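Local coordinates for putative uncharacterized protein (Pseudomonas phage 201phi2-1, PDB 3R4V) that is a phage tubulin-like protein of the tubulin/FtsZ kind, modelled with guanosine-5'-diphosphate in its nucleotide pocket, at residues L7-G12 with N16-L21; E122-L127 with R290-F295; E239-F242 with Y247-V250. One frame throughout, in Å; residues are numbered along the deposited sequence. Where two conformers were deposited one is given.

Contact 1. Residues L7-G12 with N16-L21; sequences LIFAGG and NVATKL. With GDP (guanosine-5'-diphosphate), chain B.
Strand 6-10 leads through G11 and G12 into a helix that turns back beside it, so that F9 and A18 face each other with their CA atoms 6.7 Å apart, while the amide N of N16 bonds the carbonyl O of G12 at 2.8 Å, one helical turn on. The F9 ring lies between strand and helix. The methyl CB of A18 sits over one of its faces, 4.0 Å from the ring centroid and 16° off the normal, a CH-pi contact displaced somewhat toward the CG side of the ring. V17 and L21 meet the far half of the same ring obliquely, each crossing it at about a right angle: CG1 of V17 approaches CE1, and CD1 of L21 comes to 3.5 Å from CZ of F9. V17 can do this because CG1 stands anti to the backbone N (chi1 174°). V28 and C30 of the next parallel strand and C87 of strand 84-89 also touch F9, which is buried.

The other end of the contact is polar and meets the nucleotide. N16 sends ND2 to O6 of the guanine at 2.8 Å in a nearly straight bond (176°), and its OD1 is taken up by ND2 of N37, which fixes which way round the amide lies. The backbone N of G12 points almost directly at O1B of the beta-phosphate, 2.8 Å away. Strand, glycine turn and helix together open a Rossmann-like beta-alpha-beta unit, the nucleotide-binding start of the tubulin/FtsZ fold, gripping GDP at both its phosphate and its base.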
loop_
_atom_site.group_PDB
_atom_site.type_symbol
_atom_site.label_atom_id
_atom_site.label_comp_id
_atom_site.label_asym_id
_atom_site.label_seq_id
_atom_site.Cartn_x
_atom_site.Cartn_y
_atom_site.Cartn_z
ATOM N N LEU A 7 -0.082 1.352 12.668
ATOM C CA LEU A 7 -0.736 1.045 11.401
ATOM C C LEU A 7 -1.475 2.271 10.880
ATOM O O LEU A 7 -2.300 2.869 11.581
ATOM C CB LEU A 7 -1.715 -0.119 11.560
ATOM C CG LEU A 7 -1.085 -1.440 11.999
ATOM C CD1 LEU A 7 -1.067 -1.527 13.520
ATOM C CD2 LEU A 7 -1.855 -2.600 11.423
ATOM N N ILE A 8 -1.194 2.621 9.630
ATOM C CA ILE A 8 -1.748 3.827 9.037
ATOM C C ILE A 8 -2.578 3.479 7.801
ATOM O O ILE A 8 -2.103 2.758 6.921
ATOM C CB ILE A 8 -0.611 4.763 8.630
ATOM C CG1 ILE A 8 0.189 5.171 9.870
ATOM C CG2 ILE A 8 -1.158 5.980 7.887
ATOM C CD1 ILE A 8 1.586 5.654 9.564
ATOM N N PHE A 9 -3.810 3.987 7.745
ATOM C CA PHE A 9 -4.735 3.713 6.644
ATOM C C PHE A 9 -5.215 5.018 6.055
ATOM O O PHE A 9 -5.518 5.961 6.789
ATOM C CB PHE A 9 -5.961 2.929 7.141
ATOM C CG PHE A 9 -5.619 1.583 7.677
ATOM C CD1 PHE A 9 -5.600 0.478 6.837
ATOM C CD2 PHE A 9 -5.240 1.431 8.997
ATOM C CE1 PHE A 9 -5.244 -0.770 7.316
ATOM C CE2 PHE A 9 -4.890 0.183 9.486
ATOM C CZ PHE A 9 -4.891 -0.918 8.643
ATOM N N ALA A 10 -5.312 5.067 4.731
ATOM C CA ALA A 10 -5.670 6.312 4.057
ATOM C C ALA A 10 -6.678 6.084 2.948
ATOM O O ALA A 10 -6.608 5.091 2.223
ATOM C CB ALA A 10 -4.434 6.978 3.497
ATOM N N GLY A 11 -7.624 7.017 2.827
ATOM C CA GLY A 11 -8.608 6.969 1.766
ATOM C C GLY A 11 -9.685 5.947 2.092
ATOM O O GLY A 11 -9.602 5.247 3.105
ATOM N N GLY A 12 -10.692 5.847 1.231
ATOM C CA GLY A 12 -11.765 4.883 1.431
ATOM C C GLY A 12 -11.323 3.439 1.596
ATOM O O GLY A 12 -11.769 2.743 2.515
ATOM N N ASN A 16 -11.789 1.037 4.783
ATOM C CA ASN A 16 -12.497 -0.225 4.683
ATOM C C ASN A 16 -11.648 -1.374 5.239
ATOM O O ASN A 16 -12.150 -2.221 5.968
ATOM C CB ASN A 16 -12.927 -0.510 3.240
ATOM C CG ASN A 16 -13.964 0.482 2.713
ATOM O OD1 ASN A 16 -14.557 1.268 3.466
ATOM N ND2 ASN A 16 -14.205 0.426 1.410
ATOM N N VAL A 17 -10.356 -1.392 4.909
ATOM C CA VAL A 17 -9.478 -2.428 5.450
ATOM C C VAL A 17 -9.341 -2.287 6.965
ATOM O O VAL A 17 -9.329 -3.284 7.688
ATOM C CB VAL A 17 -8.089 -2.418 4.783
ATOM C CG1 VAL A 17 -7.162 -3.407 5.472
ATOM C CG2 VAL A 17 -8.224 -2.772 3.312
ATOM N N ALA A 18 -9.249 -1.050 7.443
ATOM C CA ALA A 18 -9.169 -0.794 8.886
ATOM C C ALA A 18 -10.302 -1.443 9.699
ATOM O O ALA A 18 -10.082 -1.910 10.825
ATOM C CB ALA A 18 -9.108 0.704 9.156
ATOM N N THR A 19 -11.512 -1.479 9.147
ATOM C CA THR A 19 -12.648 -2.035 9.890
ATOM C C THR A 19 -12.372 -3.479 10.322
ATOM O O THR A 19 -12.956 -3.981 11.279
ATOM C CB THR A 19 -13.970 -1.980 9.086
ATOM O OG1 THR A 19 -13.903 -2.877 7.970
ATOM C CG2 THR A 19 -14.251 -0.561 8.592
ATOM N N LYS A 20 -11.467 -4.141 9.612
ATOM C CA LYS A 20 -11.193 -5.543 9.883
ATOM C C LYS A 20 -10.090 -5.692 10.917
ATOM O O LYS A 20 -9.794 -6.798 11.372
ATOM C CB LYS A 20 -10.842 -6.262 8.581
ATOM C CG LYS A 20 -11.945 -6.118 7.553
ATOM C CD LYS A 20 -11.672 -6.898 6.291
ATOM C CE LYS A 20 -12.914 -6.903 5.417
ATOM N NZ LYS A 20 -14.100 -7.387 6.179
ATOM N N LEU A 21 -9.503 -4.564 11.299
ATOM C CA LEU A 21 -8.384 -4.556 12.226
ATOM C C LEU A 21 -8.640 -3.712 13.476
ATOM O O LEU A 21 -7.695 -3.329 14.172
ATOM C CB LEU A 21 -7.123 -4.072 11.504
ATOM C CG LEU A 21 -6.693 -4.945 10.319
ATOM C CD1 LEU A 21 -5.700 -4.235 9.389
ATOM C CD2 LEU A 21 -6.108 -6.257 10.835
HETATM P PB GDP B . -10.037 7.400 -2.156
HETATM O O1B GDP B . -10.944 7.555 -0.956
HETATM O O2B GDP B . -8.648 7.099 -1.660
HETATM O O3B GDP B . -10.070 8.664 -3.008
HETATM O O3A GDP B . -10.575 6.219 -3.090
HETATM P PA GDP B . -11.030 4.752 -2.610
HETATM O O1A GDP B . -12.307 4.766 -1.787
HETATM O O2A GDP B . -9.910 4.053 -1.893
HETATM O "O5'" GDP B . -11.326 4.098 -4.016
HETATM C "C5'" GDP B . -10.333 4.055 -5.055
HETATM C "C4'" GDP B . -10.582 2.865 -5.976
HETATM O "O4'" GDP B . -10.266 1.651 -5.283
HETATM C "C3'" GDP B . -12.036 2.719 -6.393
HETATM O "O3'" GDP B . -12.272 3.391 -7.626
HETATM C "C2'" GDP B . -12.196 1.223 -6.557
HETATM O "O2'" GDP B . -11.716 0.809 -7.836
HETATM C "C1'" GDP B . -11.241 0.628 -5.547
HETATM N N9 GDP B . -11.870 0.371 -4.235
HETATM C C8 GDP B . -12.779 1.138 -3.584
HETATM N N7 GDP B . -13.086 0.601 -2.376
HETATM C C5 GDP B . -12.344 -0.519 -2.225
HETATM C C6 GDP B . -12.161 -1.557 -1.187
HETATM O O6 GDP B . -12.802 -1.510 -0.118
HETATM N N1 GDP B . -11.286 -2.550 -1.436
HETATM C C2 GDP B . -10.581 -2.619 -2.587
HETATM N N2 GDP B . -9.703 -3.637 -2.786
HETATM N N3 GDP B . -10.697 -1.700 -3.574
HETATM C C4 GDP B . -11.543 -0.652 -3.447
#

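Contact 2. Residues E122-L127 with R290-F295; sequences ESTDNL and RQQSKF. With GDP (guanosine-5'-diphosphate), chain B.
T124 holds OG1 between its backbone N and carbonyl carbon (chi1 51°), and Q292 stretches out beyond CG, so the two side chains reach each other from opposite directions. They join the start of helix 124-144 to the last turn of the long helix 274-294, two helices of a tubulin-like fold, at the protein surface. NE2 of Q292 donates to OG1 of T124 at 3.2 Å, with the hydroxyl oxygen 16° out of the amide plane; the methyl CG2 of T124 lies close to the same nitrogen. The CA atoms of the pair stay 9.5 Å apart, and side chains alone span the gap. One turn back along helix 274-294, M288 and T289 also touch T124.

The first turn of helix 124-144 is set by S123 at the N-cap, whose OG accepts from the backbone N of N126 in a nearly straight bond (171°). That turn presents N126 to the nucleotide, on the side away from Q292. Its ND2 donates to O3' of GDP at 3.1 Å, while OD1 takes the O2' hydroxyl at 2.9 Å and, weakly, that of O3'. E122 lies alongside the ribose, and its OE2 is hydrogen-bonded to the hydroxyl of Y161. The backbone N of E122 reaches OD1 of N126 at 3.1 Å, in the carbonyl plane and on a lone pair.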
loop_
_atom_site.group_PDB
_atom_site.type_symbol
_atom_site.label_atom_id
_atom_site.label_comp_id
_atom_site.label_asym_id
_atom_site.label_seq_id
_atom_site.Cartn_x
_atom_site.Cartn_y
_atom_site.Cartn_z
ATOM N N GLU A 122 -11.179 -0.262 -12.203
ATOM C CA GLU A 122 -12.509 0.033 -12.747
ATOM C C GLU A 122 -12.512 0.830 -14.055
ATOM O O GLU A 122 -13.323 0.576 -14.951
ATOM C CB GLU A 122 -13.351 0.804 -11.722
ATOM C CG GLU A 122 -13.697 0.065 -10.448
ATOM C CD GLU A 122 -14.623 0.884 -9.556
ATOM O OE1 GLU A 122 -14.936 2.037 -9.931
ATOM O OE2 GLU A 122 -15.040 0.383 -8.486
ATOM N N SER A 123 -11.625 1.814 -14.150
ATOM C CA SER A 123 -11.766 2.867 -15.149
ATOM C C SER A 123 -10.397 3.367 -15.581
ATOM O O SER A 123 -9.403 3.059 -14.940
ATOM C CB SER A 123 -12.521 4.040 -14.531
ATOM O OG SER A 123 -11.808 4.512 -13.398
ATOM N N THR A 124 -10.337 4.159 -16.649
ATOM C CA THR A 124 -9.046 4.743 -17.024
ATOM C C THR A 124 -8.562 5.737 -15.957
ATOM O O THR A 124 -7.356 5.962 -15.808
ATOM C CB THR A 124 -9.080 5.412 -18.416
ATOM O OG1 THR A 124 -10.184 6.321 -18.495
ATOM C CG2 THR A 124 -9.229 4.366 -19.518
ATOM N N ASP A 125 -9.494 6.335 -15.213
ATOM C CA ASP A 125 -9.103 7.204 -14.093
ATOM C C ASP A 125 -8.354 6.409 -13.014
ATOM O O ASP A 125 -7.294 6.830 -12.548
ATOM C CB ASP A 125 -10.316 7.901 -13.465
ATOM C CG ASP A 125 -10.827 9.066 -14.300
ATOM O OD1 ASP A 125 -11.946 9.537 -14.015
ATOM O OD2 ASP A 125 -10.123 9.506 -15.238
ATOM N N ASN A 126 -8.918 5.274 -12.609
ATOM C CA ASN A 126 -8.255 4.391 -11.652
ATOM C C ASN A 126 -6.864 4.010 -12.165
ATOM O O ASN A 126 -5.876 4.058 -11.433
ATOM C CB ASN A 126 -9.043 3.086 -11.486
ATOM C CG ASN A 126 -10.171 3.175 -10.453
ATOM O OD1 ASN A 126 -10.935 2.224 -10.292
ATOM N ND2 ASN A 126 -10.274 4.298 -9.758
ATOM N N LEU A 127 -6.802 3.607 -13.431
ATOM C CA LEU A 127 -5.556 3.072 -13.983
ATOM C C LEU A 127 -4.511 4.163 -14.080
ATOM O O LEU A 127 -3.354 3.929 -13.782
ATOM C CB LEU A 127 -5.790 2.425 -15.350
ATOM C CG LEU A 127 -6.639 1.152 -15.294
ATOM C CD1 LEU A 127 -7.101 0.735 -16.680
ATOM C CD2 LEU A 127 -5.862 0.032 -14.630
ATOM N N ARG A 290 -8.125 2.921 -26.037
ATOM C CA ARG A 290 -8.378 2.600 -27.430
ATOM C C ARG A 290 -9.891 2.561 -27.657
ATOM O O ARG A 290 -10.415 3.169 -28.599
ATOM C CB ARG A 290 -7.746 1.262 -27.813
ATOM C CG ARG A 290 -7.912 0.911 -29.286
ATOM C CD ARG A 290 -7.421 -0.495 -29.587
ATOM N NE ARG A 290 -8.236 -1.511 -28.930
ATOM C CZ ARG A 290 -9.371 -1.992 -29.428
ATOM N NH1 ARG A 290 -9.831 -1.543 -30.590
ATOM N NH2 ARG A 290 -10.050 -2.918 -28.765
ATOM N N GLN A 291 -10.598 1.861 -26.779
ATOM C CA GLN A 291 -12.047 1.754 -26.922
ATOM C C GLN A 291 -12.740 3.112 -26.840
ATOM O O GLN A 291 -13.635 3.407 -27.623
ATOM C CB GLN A 291 -12.610 0.793 -25.881
ATOM C CG GLN A 291 -12.179 -0.650 -26.107
ATOM C CD GLN A 291 -12.555 -1.555 -24.948
ATOM O OE1 GLN A 291 -13.405 -1.207 -24.125
ATOM N NE2 GLN A 291 -11.918 -2.721 -24.873
ATOM N N GLN A 292 -12.313 3.944 -25.900
ATOM C CA GLN A 292 -12.875 5.283 -25.752
ATOM C C GLN A 292 -12.644 6.142 -27.002
ATOM O O GLN A 292 -13.550 6.846 -27.458
ATOM C CB GLN A 292 -12.284 5.968 -24.510
ATOM C CG GLN A 292 -12.647 5.292 -23.183
ATOM C CD GLN A 292 -11.961 5.936 -21.981
ATOM O OE1 GLN A 292 -11.099 6.804 -22.132
ATOM N NE2 GLN A 292 -12.335 5.503 -20.785
ATOM N N SER A 293 -11.436 6.088 -27.564
ATOM C CA SER A 293 -11.126 6.910 -28.733
ATOM C C SER A 293 -11.859 6.426 -29.989
ATOM O O SER A 293 -12.150 7.213 -30.889
ATOM C CB SER A 293 -9.612 6.991 -28.976
ATOM O OG SER A 293 -9.107 5.774 -29.493
ATOM N N LYS A 294 -12.176 5.134 -30.032
ATOM C CA LYS A 294 -12.883 4.545 -31.166
ATOM C C LYS A 294 -14.375 4.878 -31.145
ATOM O O LYS A 294 -15.038 4.885 -32.186
ATOM C CB LYS A 294 -12.682 3.029 -31.159
ATOM C CG LYS A 294 -13.690 2.247 -31.973
ATOM C CD LYS A 294 -13.620 0.764 -31.638
ATOM C CE LYS A 294 -14.628 -0.032 -32.454
ATOM N NZ LYS A 294 -16.012 0.491 -32.282
ATOM N N PHE A 295 -14.900 5.152 -29.958
ATOM C CA PHE A 295 -16.322 5.428 -29.813
ATOM C C PHE A 295 -16.734 6.618 -30.666
ATOM O O PHE A 295 -16.056 7.640 -30.664
ATOM C CB PHE A 295 -16.680 5.688 -28.346
ATOM C CG PHE A 295 -18.144 5.538 -28.061
ATOM C CD1 PHE A 295 -18.662 4.310 -27.680
ATOM C CD2 PHE A 295 -19.004 6.607 -28.211
ATOM C CE1 PHE A 295 -20.018 4.157 -27.431
ATOM C CE2 PHE A 295 -20.366 6.456 -27.969
ATOM C CZ PHE A 295 -20.864 5.226 -27.583
HETATM P PB GDP B . -10.037 7.400 -2.156
HETATM O O1B GDP B . -10.944 7.555 -0.956
HETATM O O2B GDP B . -8.648 7.099 -1.660
HETATM O O3B GDP B . -10.070 8.664 -3.008
HETATM O O3A GDP B . -10.575 6.219 -3.090
HETATM P PA GDP B . -11.030 4.752 -2.610
HETATM O O1A GDP B . -12.307 4.766 -1.787
HETATM O O2A GDP B . -9.910 4.053 -1.893
HETATM O "O5'" GDP B . -11.326 4.098 -4.016
HETATM C "C5'" GDP B . -10.333 4.055 -5.055
HETATM C "C4'" GDP B . -10.582 2.865 -5.976
HETATM O "O4'" GDP B . -10.266 1.651 -5.283
HETATM C "C3'" GDP B . -12.036 2.719 -6.393
HETATM O "O3'" GDP B . -12.272 3.391 -7.626
HETATM C "C2'" GDP B . -12.196 1.223 -6.557
HETATM O "O2'" GDP B . -11.716 0.809 -7.836
HETATM C "C1'" GDP B . -11.241 0.628 -5.547
HETATM N N9 GDP B . -11.870 0.371 -4.235
HETATM C C8 GDP B . -12.779 1.138 -3.584
HETATM N N7 GDP B . -13.086 0.601 -2.376
HETATM C C5 GDP B . -12.344 -0.519 -2.225
HETATM C C6 GDP B . -12.161 -1.557 -1.187
HETATM O O6 GDP B . -12.802 -1.510 -0.118
HETATM N N1 GDP B . -11.286 -2.550 -1.436
HETATM C C2 GDP B . -10.581 -2.619 -2.587
HETATM N N2 GDP B . -9.703 -3.637 -2.786
HETATM N N3 GDP B . -10.697 -1.700 -3.574
HETATM C C4 GDP B . -11.543 -0.652 -3.447
#

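Contact 3. Residues E239-F242 with Y247-V250; sequences EVAF and YRKV
In one of two conformers, perhaps intermittently, R248 reaches across to the backbone carbonyl of F242 with both terminal nitrogens, NH1 at 2.7 Å from O and NH2 at 2.9 Å. Both donate to one oxygen, which lies close to the guanidinium plane, so the group meets it end-on. The two bonds differ at the acceptor: NH1 is tilted only 18° from the carbonyl plane of F242, whereas NH2 stands well above it, 57° out. Neither is straight. The arginine gets there by leaving the strand with CG anti to the backbone N (chi1 160°) and then bending at chi3. NH2 also makes a weak bond to O of G243, and the F242 oxygen receives a further weak one from NE2 of Q229.

Next to this grip, A241 lays its methyl CB over one face of the guanidinium, 3.8 Å from NH1 of R248 and displaced toward the rim. A241 is the centre of an inverse gamma turn, in the loop that leads from strand 228-233 into strand 247-252, an outermost strand of the sheet, within the C-terminal domain of this phage tubulin-like protein. The loop passes along the strand in roughly the reverse direction, with side chains bridging the two.

Farther along, the extended side chain of E239 crosses V250. Its CD lies 3.9 Å from CG1 of V250, and OE2 comes near CG2, while the charge of E239 is paired with R185. On the other side of the loop, the F242 ring meets H266 edge-to-face and packs against R217, A220 and E221 of helix 217-221.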
loop_
_atom_site.group_PDB
_atom_site.type_symbol
_atom_site.label_atom_id
_atom_site.label_comp_id
_atom_site.label_asym_id
_atom_site.label_seq_id
_atom_site.Cartn_x
_atom_site.Cartn_y
_atom_site.Cartn_z
ATOM N N GLU A 239 14.114 -25.231 9.641
ATOM C CA GLU A 239 14.855 -24.106 9.088
ATOM C C GLU A 239 15.788 -24.555 7.970
ATOM O O GLU A 239 16.656 -25.390 8.181
ATOM C CB GLU A 239 15.657 -23.389 10.174
ATOM C CG GLU A 239 16.551 -22.279 9.637
ATOM C CD GLU A 239 17.385 -21.623 10.718
ATOM O OE1 GLU A 239 17.140 -21.906 11.911
ATOM O OE2 GLU A 239 18.285 -20.824 10.377
ATOM N N VAL A 240 15.592 -23.991 6.781
ATOM C CA VAL A 240 16.446 -24.272 5.635
ATOM C C VAL A 240 16.884 -22.968 4.980
ATOM O O VAL A 240 16.051 -22.145 4.601
ATOM C CB VAL A 240 15.725 -25.142 4.592
ATOM C CG1 VAL A 240 16.518 -25.182 3.297
ATOM C CG2 VAL A 240 15.501 -26.546 5.135
ATOM N N ALA A 241 18.193 -22.773 4.864
ATOM C CA ALA A 241 18.724 -21.556 4.266
ATOM C C ALA A 241 18.610 -21.617 2.749
ATOM O O ALA A 241 19.581 -21.913 2.059
ATOM C CB ALA A 241 20.177 -21.350 4.684
ATOM N N PHE A 242 17.420 -21.332 2.234
ATOM C CA PHE A 242 17.153 -21.459 0.806
ATOM C C PHE A 242 17.242 -20.113 0.095
ATOM O O PHE A 242 17.345 -19.066 0.736
ATOM C CB PHE A 242 15.759 -22.040 0.593
ATOM C CG PHE A 242 14.659 -21.164 1.119
ATOM C CD1 PHE A 242 14.175 -20.113 0.364
ATOM C CD2 PHE A 242 14.113 -21.391 2.371
ATOM C CE1 PHE A 242 13.165 -19.306 0.844
ATOM C CE2 PHE A 242 13.102 -20.584 2.858
ATOM C CZ PHE A 242 12.629 -19.540 2.092
ATOM N N TYR A 247 20.335 -10.400 1.645
ATOM C CA TYR A 247 20.194 -10.321 3.092
ATOM C C TYR A 247 19.189 -11.374 3.521
ATOM O O TYR A 247 18.154 -11.535 2.892
ATOM C CB TYR A 247 19.719 -8.920 3.506
ATOM C CG TYR A 247 19.408 -8.779 4.984
ATOM C CD1 TYR A 247 20.365 -8.306 5.880
ATOM C CD2 TYR A 247 18.152 -9.105 5.481
ATOM C CE1 TYR A 247 20.083 -8.172 7.226
ATOM C CE2 TYR A 247 17.859 -8.979 6.830
ATOM C CZ TYR A 247 18.826 -8.507 7.695
ATOM O OH TYR A 247 18.538 -8.375 9.034
ATOM N N ARG A 248 19.501 -12.102 4.587
ATOM C CA ARG A 248 18.650 -13.185 5.067
ATOM C C ARG A 248 18.674 -13.229 6.594
ATOM O O ARG A 248 19.756 -13.161 7.180
ATOM C CB ARG A 248 19.179 -14.506 4.499
ATOM C CG ARG A 248 18.747 -15.756 5.239
ATOM C CD ARG A 248 19.781 -16.878 5.085
ATOM N NE ARG A 248 20.165 -17.119 3.696
ATOM C CZ ARG A 248 19.452 -17.840 2.836
ATOM N NH1 ARG A 248 18.306 -18.386 3.221
ATOM N NH2 ARG A 248 19.877 -18.012 1.591
ATOM N N LYS A 249 17.509 -13.363 7.225
ATOM C CA LYS A 249 17.422 -13.531 8.680
ATOM C C LYS A 249 16.300 -14.489 9.053
ATOM O O LYS A 249 15.304 -14.605 8.343
ATOM C CB LYS A 249 17.189 -12.193 9.390
ATOM C CG LYS A 249 18.451 -11.435 9.729
ATOM C CD LYS A 249 19.165 -12.037 10.927
ATOM C CE LYS A 249 20.607 -11.551 10.984
ATOM N NZ LYS A 249 20.708 -10.088 10.692
ATOM N N VAL A 250 16.464 -15.156 10.186
ATOM C CA VAL A 250 15.461 -16.099 10.671
ATOM C C VAL A 250 15.054 -15.800 12.115
ATOM O O VAL A 250 15.890 -15.452 12.948
ATOM C CB VAL A 250 15.968 -17.550 10.560
ATOM C CG1 VAL A 250 14.990 -18.529 11.231
ATOM C CG2 VAL A 250 16.182 -17.918 9.104
#

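Overall arrangement
Along the chain contact 1 closes first; contact 2 then spans residues 122 to 295, and contact 3 falls within that interval. Contacts 1 and 2 do not touch, their nearest atoms being about 10 Å apart, but both reach the same GDP: 7-12 with 16-21 serves base and phosphate, 122-127 the ribose. Contact 3 lies far from both, its centre 32 Å from that of contact 1 and 45 Å from that of contact 2, on the opposite side of the chain's centre from the latter. One mixed sheet still connects contacts 1 and 3, through strand 6-10 among the parallel strands and strand 247-252 at an edge, so nucleotide pocket and C-terminal domain share a continuous framework.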